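Local coordinates for protein Exo-poly-alpha-D-galacturonosidase (Thermotoga maritima, PDB 3JUR) that probably hydrolyses the galacturonic acid backbone of pectin as a hyperthermoactive exopolygalacturonase of glycoside hydrolase family 28, assembled as a tetramer, at residues R269-R274 / S332-G336; P279-V285 / G308-A314; G335-E339 / P371-S375. All blocks are in the same frame, centred on the assembly; numbering follows the deposited sequence.

Overall arrangement
The three contacts illustrate how a right-handed parallel beta-helix combines regular coils with loops that project from them. Contacts 2 and 3 lie in series along the chain, their centres about 12 Å apart, and belong to neighbouring rungs: strands 280-291, 309-320, 337-349 and 372-379 follow one another side by side, the two middle ones pairing between the contacts. Contact 1, about 18 Å from contact 2 and 12 Å from contact 3 between centres, joins helix 270-276, just before strand 280-291, to the loop that leads into strand 337-349. It shares G335 and G336 with contact 3; in sequence, contact 2 falls between its two segments. Loops from different coils are thus tied together beside the stack that carries them.

Contact 1. Residues R269-R274 / S332-G336; sequences RDADGR and SRRGG
D270 and R334 form the charged link between helix 270-276 and the loop at 332-336. NH1 of R334 donates to OD1 of D270 over 3.0 Å, reaching the oxygen on its syn side; the bond is bent (138° at the hydrogen), with the carboxylate and guanidinium planes turned 59° from each other. The CB of R334 starts out away from the helix, and a fold in its chain at chi2 (-74°) swings the guanidinium back. One water joins the group: it donates to OD2 of D270 at 2.7 Å, accepts from NH2 of R269 at 2.9 Å, and takes a weak bond from NH1 of R334.

R269 and R334 are also close, NH2 of R334 standing over one face of the R269 guanidinium, 3.2 Å from its NH2. Acceptors around the pair probably make this tolerable: E304 and the carbonyl of E106 hold R269, while the carbonyl of S303 takes NE of R334. Were a leucine to replace R334, D270 would probably lose its cationic mate and the water its weak third partner. Further out, S306 OG bonds to the carbonyl of R334, and R274 makes a cation-pi contact with Y369. Loops projecting from successive coils are typical of the parallel beta-helix, and in family 28 enzymes such loops border the substrate cleft, as these probably do.

Contact 2. Residues P279-V285 / G308-A314; sequences PSEYILV and GVRNVVA
The carbonyl oxygen of N311 receives two backbone N-H groups from the neighbouring strand: I283 N lies in the carbonyl plane at 3.3 Å, and Y282 N, at 3.0 Å, makes a weak, strongly bent bond. Both Y282 and N311 have left-handed backbone angles, so the two strands turn a corner at the same level and the pairing resumes beyond it. There, V313 N donates to the carbonyl of I283. V285 N lies 2.8 Å from V313 O in an almost straight bond, 171° at the hydrogen.

Matching corners stacked coil upon coil are a hallmark of the right-handed parallel beta-helix, and side chains at them form ladders. The Y282 ring and the N311 amide lie side by side with their planes 24° apart, the ND2 of N311 3.8 Å from CZ of Y282. The column continues both ways, Y248 meeting the tyrosine ring almost parallel and N340 donating to OD1 of N311, and helix 6-16 packs against this corner.

Before the corner, E281 and R310 run alongside each other. OE2 of E281 accepts from NH1 of R310 at 2.9 Å on the syn side, 29° out of the carboxylate plane. Both chains leave the backbone alike, CG sitting between backbone N and carbonyl carbon; E281 then stays extended, and the bends of R310 at chi2 and chi3 bring its NH1 to the carboxylate.

S280, V309, I283, V312, V285 and A314 share the other face, turned toward strands 263-265 and 299-301. CG1 of I283 rests against CG2 of V312 at 4.1 Å, while S280 OG accepts from C246 N and lies at hydrogen-bonding distance from the carbonyls of K266 and P243.

Contact 3. Residues G335-E339 / P371-S375; sequences GGYME and PVVRS
The guanidinium of R374 is met at its edge by the carboxylate of E339: OE1 of E339 lies in the guanidinium plane, only 2.5 Å from NH1 of R374, a short salt bridge with 156° at the hydrogen. NH1 comes to the syn side of that oxygen, and the two flat groups are 40° apart. In this parallel beta-helix E339 lies one rung beyond R310 and touches it, so that E281, R310, E339 and R374 alternate in charge along the stack. E339 extends beyond CG, whereas R374 bends at chi2 and chi3 to bring its NH1 over to the carboxylate.

The backbones pair in register as parallel strands. V372 N donates to the carbonyl of G336 at 3.0 Å, M338 N to that of V372 at 2.8 Å, and R374 N to that of M338. Y337 and V372 touch on the same face as the salt bridge through their CB atoms, while the tyrosine ring leads off toward P279 and R310.

M338 and V373 point to the other face, lying side by side. A bend at chi3 of M338 brings its CE to within 3.7 Å of CG2 of V373.

Contact 1. Residues R269-R274 / S332-G336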
ATOM      1  N   ARG D 269      32.682  28.466  -9.728  1.00 24.68           N
ATOM      2  CA  ARG D 269      32.004  29.065  -8.592  1.00 24.70           C
ATOM      3  C   ARG D 269      31.892  30.577  -8.770  1.00 24.59           C
ATOM      4  O   ARG D 269      32.868  31.246  -9.115  1.00 24.39           O
ATOM      5  CB  ARG D 269      32.781  28.732  -7.316  1.00 24.70           C
ATOM      6  CG  ARG D 269      32.243  29.351  -6.034  1.00 25.38           C
ATOM      7  CD  ARG D 269      33.206  29.113  -4.875  1.00 25.95           C
ATOM      8  NE  ARG D 269      33.210  27.714  -4.447  1.00 27.35           N
ATOM      9  CZ  ARG D 269      32.686  27.270  -3.305  1.00 28.14           C
ATOM     10  NH1 ARG D 269      32.730  25.974  -3.009  1.00 28.43           N
ATOM     11  NH2 ARG D 269      32.116  28.118  -2.458  1.00 27.96           N
ATOM     12  N   ASP D 270      30.691  31.101  -8.535  1.00 24.62           N
ATOM     13  CA  ASP D 270      30.438  32.544  -8.468  1.00 24.74           C
ATOM     14  C   ASP D 270      31.029  33.326  -9.654  1.00 24.78           C
ATOM     15  O   ASP D 270      30.980  32.845 -10.790  1.00 24.98           O
ATOM     16  CB  ASP D 270      30.886  33.102  -7.103  1.00 24.72           C
ATOM     17  CG  ASP D 270      30.225  32.381  -5.920  1.00 25.52           C
ATOM     18  OD1 ASP D 270      29.206  31.681  -6.111  1.00 25.79           O
ATOM     19  OD2 ASP D 270      30.726  32.511  -4.785  1.00 27.23           O
ATOM     20  N   ALA D 271      31.583  34.510  -9.398  1.00 24.61           N
ATOM     21  CA  ALA D 271      32.093  35.379 -10.463  1.00 24.96           C
ATOM     22  C   ALA D 271      33.024  34.674 -11.461  1.00 25.05           C
ATOM     23  O   ALA D 271      32.879  34.857 -12.671  1.00 24.95           O
ATOM     24  CB  ALA D 271      32.762  36.624  -9.883  1.00 24.75           C
ATOM     25  N   ASP D 272      33.951  33.862 -10.953  1.00 25.24           N
ATOM     26  CA  ASP D 272      34.914  33.142 -11.800  1.00 25.78           C
ATOM     27  C   ASP D 272      34.210  32.150 -12.729  1.00 25.60           C
ATOM     28  O   ASP D 272      34.571  32.021 -13.901  1.00 25.67           O
ATOM     29  CB  ASP D 272      35.948  32.411 -10.942  1.00 25.90           C
ATOM     30  CG  ASP D 272      37.319  32.371 -11.584  1.00 26.89           C
ATOM     31  OD1 ASP D 272      37.895  33.449 -11.822  1.00 29.29           O
ATOM     32  OD2 ASP D 272      37.831  31.263 -11.839  1.00 28.14           O
ATOM     33  N   GLY D 273      33.207  31.460 -12.192  1.00 25.46           N
ATOM     34  CA  GLY D 273      32.371  30.545 -12.966  1.00 25.43           C
ATOM     35  C   GLY D 273      31.547  31.240 -14.038  1.00 25.53           C
ATOM     36  O   GLY D 273      31.408  30.723 -15.145  1.00 25.39           O
ATOM     37  N   ARG D 274      31.002  32.413 -13.711  1.00 25.82           N
ATOM     38  CA  ARG D 274      30.262  33.223 -14.689  1.00 26.12           C
ATOM     39  C   ARG D 274      31.164  33.827 -15.757  1.00 26.06           C
ATOM     40  O   ARG D 274      30.762  33.924 -16.914  1.00 26.29           O
ATOM     41  CB  ARG D 274      29.472  34.342 -14.013  1.00 26.09           C
ATOM     42  CG  ARG D 274      28.217  33.882 -13.343  1.00 26.31           C
ATOM     43  CD  ARG D 274      27.593  35.009 -12.549  1.00 27.16           C
ATOM     44  NE  ARG D 274      27.301  34.521 -11.212  1.00 29.61           N
ATOM     45  CZ  ARG D 274      27.834  35.000 -10.094  1.00 29.08           C
ATOM     46  NH1 ARG D 274      28.660  36.033 -10.119  1.00 27.01           N
ATOM     47  NH2 ARG D 274      27.509  34.444  -8.939  1.00 29.97           N
ATOM     48  N   SER D 332      22.054  31.461  -3.958  1.00 20.49           N
ATOM     49  CA  SER D 332      21.887  32.709  -4.710  1.00 20.86           C
ATOM     50  C   SER D 332      23.174  33.539  -4.914  1.00 21.30           C
ATOM     51  O   SER D 332      23.113  34.646  -5.455  1.00 21.44           O
ATOM     52  CB  SER D 332      20.744  33.562  -4.133  1.00 21.00           C
ATOM     53  OG  SER D 332      20.955  33.863  -2.764  1.00 21.20           O
ATOM     54  N   ARG D 333      24.326  33.017  -4.495  1.00 21.55           N
ATOM     55  CA  ARG D 333      25.611  33.601  -4.909  1.00 22.39           C
ATOM     56  C   ARG D 333      26.062  33.006  -6.246  1.00 22.28           C
ATOM     57  O   ARG D 333      26.917  33.586  -6.912  1.00 22.42           O
ATOM     58  CB  ARG D 333      26.731  33.369  -3.877  1.00 22.69           C
ATOM     59  CG  ARG D 333      26.305  33.335  -2.426  1.00 24.68           C
ATOM     60  CD  ARG D 333      26.773  34.544  -1.655  1.00 27.57           C
ATOM     61  NE  ARG D 333      28.147  34.406  -1.190  1.00 30.47           N
ATOM     62  CZ  ARG D 333      28.608  34.902  -0.041  1.00 31.51           C
ATOM     63  NH1 ARG D 333      27.800  35.552   0.787  1.00 31.41           N
ATOM     64  NH2 ARG D 333      29.883  34.733   0.285  1.00 31.74           N
ATOM     65  N   ARG D 334      25.491  31.857  -6.629  1.00 22.08           N
ATOM     66  CA  ARG D 334      26.007  31.051  -7.742  1.00 21.68           C
ATOM     67  C   ARG D 334      25.541  31.462  -9.132  1.00 21.63           C
ATOM     68  O   ARG D 334      26.300  31.344 -10.090  1.00 21.40           O
ATOM     69  CB  ARG D 334      25.676  29.564  -7.556  1.00 21.89           C
ATOM     70  CG  ARG D 334      26.333  28.879  -6.376  1.00 21.24           C
ATOM     71  CD  ARG D 334      27.821  28.609  -6.592  1.00 21.33           C
ATOM     72  NE  ARG D 334      28.321  27.794  -5.490  1.00 21.63           N
ATOM     73  CZ  ARG D 334      28.673  28.271  -4.296  1.00 21.83           C
ATOM     74  NH1 ARG D 334      28.622  29.577  -4.042  1.00 20.96           N
ATOM     75  NH2 ARG D 334      29.083  27.435  -3.354  1.00 21.04           N
ATOM     76  N   GLY D 335      24.293  31.899  -9.254  1.00 21.45           N
ATOM     77  CA  GLY D 335      23.676  32.065 -10.571  1.00 21.95           C
ATOM     78  C   GLY D 335      23.729  30.743 -11.319  1.00 22.30           C
ATOM     79  O   GLY D 335      23.683  29.675 -10.700  1.00 22.48           O
ATOM     80  N   GLY D 336      23.840  30.816 -12.644  1.00 22.50           N
ATOM     81  CA  GLY D 336      23.902  29.628 -13.491  1.00 22.65           C
ATOM     82  C   GLY D 336      22.622  28.817 -13.466  1.00 23.01           C
ATOM     83  O   GLY D 336      21.546  29.337 -13.132  1.00 23.20           O
TER
HETATM   84  O   HOH W   1      30.978  30.811  -2.698  1.00 26.17           O

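Contact 2. Residues P279-V285 / G308-A314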
ATOM      1  N   PRO D 279      29.475  25.494 -19.445  1.00 23.60           N
ATOM      2  CA  PRO D 279      28.754  24.515 -18.636  1.00 23.52           C
ATOM      3  C   PRO D 279      29.397  23.139 -18.703  1.00 23.42           C
ATOM      4  O   PRO D 279      30.147  22.866 -19.631  1.00 23.54           O
ATOM      5  CB  PRO D 279      27.364  24.483 -19.281  1.00 23.51           C
ATOM      6  CG  PRO D 279      27.582  24.893 -20.701  1.00 23.72           C
ATOM      7  CD  PRO D 279      28.829  25.734 -20.752  1.00 23.68           C
ATOM      8  N   SER D 280      29.135  22.291 -17.708  1.00 23.37           N
ATOM      9  CA  SER D 280      29.309  20.856 -17.890  1.00 23.22           C
ATOM     10  C   SER D 280      28.036  20.361 -18.559  1.00 23.21           C
ATOM     11  O   SER D 280      26.930  20.707 -18.129  1.00 22.62           O
ATOM     12  CB  SER D 280      29.511  20.128 -16.562  1.00 23.39           C
ATOM     13  OG  SER D 280      30.884  19.962 -16.253  1.00 23.57           O
ATOM     14  N   GLU D 281      28.191  19.569 -19.615  1.00 23.02           N
ATOM     15  CA  GLU D 281      27.049  19.106 -20.395  1.00 23.21           C
ATOM     16  C   GLU D 281      27.367  17.829 -21.165  1.00 22.84           C
ATOM     17  O   GLU D 281      28.517  17.587 -21.547  1.00 22.69           O
ATOM     18  CB  GLU D 281      26.538  20.208 -21.340  1.00 23.43           C
ATOM     19  CG  GLU D 281      27.569  20.712 -22.335  1.00 25.97           C
ATOM     20  CD  GLU D 281      27.020  21.761 -23.289  1.00 28.96           C
ATOM     21  OE1 GLU D 281      27.847  22.454 -23.942  1.00 29.84           O
ATOM     22  OE2 GLU D 281      25.777  21.883 -23.391  1.00 30.09           O
ATOM     23  N   TYR D 282      26.334  17.018 -21.384  1.00 22.36           N
ATOM     24  CA  TYR D 282      26.459  15.747 -22.087  1.00 21.83           C
ATOM     25  C   TYR D 282      27.410  14.811 -21.348  1.00 21.38           C
ATOM     26  O   TYR D 282      28.454  14.410 -21.868  1.00 21.46           O
ATOM     27  CB  TYR D 282      26.870  15.971 -23.549  1.00 22.30           C
ATOM     28  CG  TYR D 282      25.801  16.640 -24.386  1.00 23.43           C
ATOM     29  CD1 TYR D 282      24.549  16.047 -24.550  1.00 24.75           C
ATOM     30  CD2 TYR D 282      26.046  17.853 -25.038  1.00 25.22           C
ATOM     31  CE1 TYR D 282      23.556  16.648 -25.327  1.00 25.37           C
ATOM     32  CE2 TYR D 282      25.056  18.460 -25.826  1.00 26.03           C
ATOM     33  CZ  TYR D 282      23.815  17.847 -25.953  1.00 26.34           C
ATOM     34  OH  TYR D 282      22.829  18.424 -26.721  1.00 29.13           O
ATOM     35  N   ILE D 283      27.042  14.511 -20.105  1.00 21.11           N
ATOM     36  CA  ILE D 283      27.787  13.613 -19.228  1.00 20.22           C
ATOM     37  C   ILE D 283      26.932  12.374 -18.994  1.00 19.94           C
ATOM     38  O   ILE D 283      25.773  12.477 -18.566  1.00 19.08           O
ATOM     39  CB  ILE D 283      28.113  14.250 -17.836  1.00 20.74           C
ATOM     40  CG1 ILE D 283      28.561  15.726 -17.941  1.00 21.35           C
ATOM     41  CG2 ILE D 283      29.133  13.391 -17.064  1.00 19.76           C
ATOM     42  CD1 ILE D 283      29.869  15.965 -18.659  1.00 22.67           C
ATOM     43  N   LEU D 284      27.509  11.211 -19.287  1.00 19.53           N
ATOM     44  CA  LEU D 284      26.838   9.937 -19.111  1.00 19.26           C
ATOM     45  C   LEU D 284      27.525   9.164 -17.988  1.00 19.47           C
ATOM     46  O   LEU D 284      28.732   8.926 -18.036  1.00 19.36           O
ATOM     47  CB  LEU D 284      26.840   9.136 -20.425  1.00 19.38           C
ATOM     48  CG  LEU D 284      26.186   7.752 -20.445  1.00 18.01           C
ATOM     49  CD1 LEU D 284      24.684   7.839 -20.107  1.00 16.11           C
ATOM     50  CD2 LEU D 284      26.389   7.111 -21.803  1.00 17.78           C
ATOM     51  N   VAL D 285      26.749   8.809 -16.966  1.00 19.41           N
ATOM     52  CA  VAL D 285      27.242   8.055 -15.812  1.00 19.50           C
ATOM     53  C   VAL D 285      26.429   6.759 -15.729  1.00 19.76           C
ATOM     54  O   VAL D 285      25.240   6.794 -15.398  1.00 19.81           O
ATOM     55  CB  VAL D 285      27.075   8.880 -14.509  1.00 19.85           C
ATOM     56  CG1 VAL D 285      27.635   8.131 -13.282  1.00 19.27           C
ATOM     57  CG2 VAL D 285      27.748  10.248 -14.662  1.00 18.91           C
ATOM     58  N   GLY D 308      26.741  26.605 -15.341  1.00 23.15           N
ATOM     59  CA  GLY D 308      25.624  25.793 -15.812  1.00 23.57           C
ATOM     60  C   GLY D 308      25.963  24.311 -15.833  1.00 24.03           C
ATOM     61  O   GLY D 308      27.122  23.928 -16.022  1.00 24.18           O
ATOM     62  N   VAL D 309      24.949  23.481 -15.594  1.00 24.33           N
ATOM     63  CA  VAL D 309      25.031  22.030 -15.782  1.00 24.22           C
ATOM     64  C   VAL D 309      23.739  21.597 -16.470  1.00 24.50           C
ATOM     65  O   VAL D 309      22.637  21.898 -15.993  1.00 24.46           O
ATOM     66  CB  VAL D 309      25.221  21.254 -14.445  1.00 24.29           C
ATOM     67  CG1 VAL D 309      25.284  19.736 -14.692  1.00 24.04           C
ATOM     68  CG2 VAL D 309      26.484  21.725 -13.686  1.00 23.71           C
ATOM     69  N   ARG D 310      23.867  20.910 -17.600  1.00 24.65           N
ATOM     70  CA  ARG D 310      22.691  20.448 -18.344  1.00 25.22           C
ATOM     71  C   ARG D 310      22.979  19.121 -19.032  1.00 25.11           C
ATOM     72  O   ARG D 310      24.144  18.784 -19.256  1.00 25.02           O
ATOM     73  CB  ARG D 310      22.243  21.494 -19.381  1.00 25.52           C
ATOM     74  CG  ARG D 310      23.333  21.932 -20.341  1.00 26.93           C
ATOM     75  CD  ARG D 310      22.779  22.283 -21.712  1.00 31.49           C
ATOM     76  NE  ARG D 310      22.456  23.698 -21.845  1.00 34.07           N
ATOM     77  CZ  ARG D 310      23.041  24.535 -22.702  1.00 35.36           C
ATOM     78  NH1 ARG D 310      23.994  24.117 -23.530  1.00 36.71           N
ATOM     79  NH2 ARG D 310      22.667  25.805 -22.737  1.00 35.29           N
ATOM     80  N   ASN D 311      21.919  18.384 -19.361  1.00 24.57           N
ATOM     81  CA  ASN D 311      22.012  17.133 -20.120  1.00 24.64           C
ATOM     82  C   ASN D 311      22.966  16.116 -19.507  1.00 24.58           C
ATOM     83  O   ASN D 311      24.003  15.762 -20.078  1.00 24.75           O
ATOM     84  CB  ASN D 311      22.334  17.408 -21.590  1.00 24.33           C
ATOM     85  CG  ASN D 311      21.282  18.267 -22.248  1.00 24.88           C
ATOM     86  OD1 ASN D 311      20.085  18.087 -22.009  1.00 24.66           O
ATOM     87  ND2 ASN D 311      21.717  19.219 -23.068  1.00 24.38           N
ATOM     88  N   VAL D 312      22.600  15.672 -18.314  1.00 24.61           N
ATOM     89  CA  VAL D 312      23.348  14.660 -17.606  1.00 24.40           C
ATOM     90  C   VAL D 312      22.427  13.468 -17.436  1.00 24.46           C
ATOM     91  O   VAL D 312      21.294  13.617 -16.958  1.00 24.70           O
ATOM     92  CB  VAL D 312      23.799  15.165 -16.224  1.00 24.50           C
ATOM     93  CG1 VAL D 312      24.437  14.035 -15.421  1.00 24.63           C
ATOM     94  CG2 VAL D 312      24.775  16.332 -16.370  1.00 24.01           C
ATOM     95  N   VAL D 313      22.905  12.297 -17.849  1.00 23.69           N
ATOM     96  CA  VAL D 313      22.171  11.056 -17.674  1.00 23.27           C
ATOM     97  C   VAL D 313      22.979  10.121 -16.777  1.00 23.13           C
ATOM     98  O   VAL D 313      24.134   9.791 -17.082  1.00 22.92           O
ATOM     99  CB  VAL D 313      21.876  10.348 -19.024  1.00 23.33           C
ATOM    100  CG1 VAL D 313      21.175   9.013 -18.793  1.00 23.23           C
ATOM    101  CG2 VAL D 313      21.041  11.240 -19.957  1.00 23.89           C
ATOM    102  N   ALA D 314      22.356   9.704 -15.676  1.00 22.51           N
ATOM    103  CA  ALA D 314      22.906   8.685 -14.789  1.00 22.29           C
ATOM    104  C   ALA D 314      21.971   7.482 -14.824  1.00 22.25           C
ATOM    105  O   ALA D 314      20.852   7.537 -14.296  1.00 22.08           O
ATOM    106  CB  ALA D 314      23.057   9.216 -13.365  1.00 21.83           C
TER

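Contact 3. Residues G335-E339 / P371-S375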
ATOM      1  N   GLY D 335      24.293  31.899  -9.254  1.00 21.45           N
ATOM      2  CA  GLY D 335      23.676  32.065 -10.571  1.00 21.95           C
ATOM      3  C   GLY D 335      23.729  30.743 -11.319  1.00 22.30           C
ATOM      4  O   GLY D 335      23.683  29.675 -10.700  1.00 22.48           O
ATOM      5  N   GLY D 336      23.840  30.816 -12.644  1.00 22.50           N
ATOM      6  CA  GLY D 336      23.902  29.628 -13.491  1.00 22.65           C
ATOM      7  C   GLY D 336      22.622  28.817 -13.466  1.00 23.01           C
ATOM      8  O   GLY D 336      21.546  29.337 -13.132  1.00 23.20           O
ATOM      9  N   TYR D 337      22.741  27.539 -13.821  1.00 22.98           N
ATOM     10  CA  TYR D 337      21.589  26.641 -13.899  1.00 23.05           C
ATOM     11  C   TYR D 337      21.975  25.182 -13.655  1.00 23.06           C
ATOM     12  O   TYR D 337      23.138  24.799 -13.801  1.00 23.18           O
ATOM     13  CB  TYR D 337      20.871  26.783 -15.255  1.00 23.03           C
ATOM     14  CG  TYR D 337      21.757  26.525 -16.457  1.00 23.69           C
ATOM     15  CD1 TYR D 337      21.964  25.223 -16.928  1.00 23.76           C
ATOM     16  CD2 TYR D 337      22.395  27.578 -17.120  1.00 24.36           C
ATOM     17  CE1 TYR D 337      22.780  24.975 -18.026  1.00 24.86           C
ATOM     18  CE2 TYR D 337      23.222  27.337 -18.224  1.00 25.64           C
ATOM     19  CZ  TYR D 337      23.404  26.026 -18.668  1.00 25.69           C
ATOM     20  OH  TYR D 337      24.211  25.764 -19.751  1.00 27.91           O
ATOM     21  N   MET D 338      20.988  24.389 -13.253  1.00 23.04           N
ATOM     22  CA  MET D 338      21.049  22.933 -13.296  1.00 23.13           C
ATOM     23  C   MET D 338      19.738  22.505 -13.923  1.00 23.23           C
ATOM     24  O   MET D 338      18.663  22.851 -13.422  1.00 23.29           O
ATOM     25  CB  MET D 338      21.209  22.327 -11.890  1.00 23.27           C
ATOM     26  CG  MET D 338      22.483  22.768 -11.174  1.00 23.63           C
ATOM     27  SD  MET D 338      22.695  22.060  -9.532  1.00 24.23           S
ATOM     28  CE  MET D 338      21.504  23.011  -8.603  1.00 21.95           C
ATOM     29  N   GLU D 339      19.818  21.797 -15.047  1.00 23.24           N
ATOM     30  CA  GLU D 339      18.614  21.416 -15.789  1.00 23.76           C
ATOM     31  C   GLU D 339      18.833  20.225 -16.713  1.00 23.30           C
ATOM     32  O   GLU D 339      19.954  19.980 -17.157  1.00 22.96           O
ATOM     33  CB  GLU D 339      18.047  22.602 -16.583  1.00 24.30           C
ATOM     34  CG  GLU D 339      18.942  23.141 -17.676  1.00 26.27           C
ATOM     35  CD  GLU D 339      18.277  24.258 -18.467  1.00 29.68           C
ATOM     36  OE1 GLU D 339      17.430  24.979 -17.894  1.00 30.28           O
ATOM     37  OE2 GLU D 339      18.608  24.421 -19.661  1.00 31.11           O
ATOM     38  N   PRO D 371      19.815  30.947  -8.986  1.00 22.48           N
ATOM     39  CA  PRO D 371      20.070  29.817  -9.887  1.00 22.40           C
ATOM     40  C   PRO D 371      18.792  29.253 -10.505  1.00 22.30           C
ATOM     41  O   PRO D 371      17.749  29.195  -9.848  1.00 22.25           O
ATOM     42  CB  PRO D 371      20.729  28.779  -8.975  1.00 22.25           C
ATOM     43  CG  PRO D 371      20.255  29.106  -7.609  1.00 21.94           C
ATOM     44  CD  PRO D 371      19.954  30.571  -7.564  1.00 22.64           C
ATOM     45  N   VAL D 372      18.878  28.848 -11.766  1.00 22.24           N
ATOM     46  CA  VAL D 372      17.757  28.198 -12.425  1.00 22.20           C
ATOM     47  C   VAL D 372      17.879  26.704 -12.138  1.00 22.44           C
ATOM     48  O   VAL D 372      18.864  26.082 -12.529  1.00 22.03           O
ATOM     49  CB  VAL D 372      17.753  28.465 -13.957  1.00 22.40           C
ATOM     50  CG1 VAL D 372      16.594  27.725 -14.629  1.00 22.33           C
ATOM     51  CG2 VAL D 372      17.678  29.969 -14.255  1.00 21.60           C
ATOM     52  N   VAL D 373      16.906  26.143 -11.420  1.00 22.61           N
ATOM     53  CA  VAL D 373      16.908  24.707 -11.100  1.00 22.65           C
ATOM     54  C   VAL D 373      15.582  24.115 -11.553  1.00 23.09           C
ATOM     55  O   VAL D 373      14.529  24.357 -10.938  1.00 22.98           O
ATOM     56  CB  VAL D 373      17.163  24.419  -9.587  1.00 22.50           C
ATOM     57  CG1 VAL D 373      17.244  22.918  -9.324  1.00 22.09           C
ATOM     58  CG2 VAL D 373      18.458  25.100  -9.106  1.00 22.43           C
ATOM     59  N   ARG D 374      15.634  23.370 -12.659  1.00 23.00           N
ATOM     60  CA  ARG D 374      14.434  22.795 -13.278  1.00 23.19           C
ATOM     61  C   ARG D 374      14.702  21.533 -14.095  1.00 22.73           C
ATOM     62  O   ARG D 374      15.856  21.217 -14.416  1.00 22.58           O
ATOM     63  CB  ARG D 374      13.690  23.837 -14.124  1.00 23.40           C
ATOM     64  CG  ARG D 374      14.573  24.915 -14.716  1.00 26.39           C
ATOM     65  CD  ARG D 374      14.853  24.766 -16.198  1.00 31.10           C
ATOM     66  NE  ARG D 374      13.877  25.493 -17.008  1.00 33.83           N
ATOM     67  CZ  ARG D 374      14.158  26.201 -18.100  1.00 35.19           C
ATOM     68  NH1 ARG D 374      15.403  26.316 -18.544  1.00 36.61           N
ATOM     69  NH2 ARG D 374      13.182  26.811 -18.753  1.00 34.56           N
ATOM     70  N   SER D 375      13.626  20.815 -14.415  1.00 22.13           N
ATOM     71  CA  SER D 375      13.667  19.643 -15.301  1.00 22.18           C
ATOM     72  C   SER D 375      14.612  18.546 -14.822  1.00 22.29           C
ATOM     73  O   SER D 375      15.610  18.220 -15.480  1.00 22.09           O
ATOM     74  CB  SER D 375      13.987  20.073 -16.736  1.00 22.05           C
ATOM     75  OG  SER D 375      13.021  21.016 -17.153  1.00 22.58           O
TER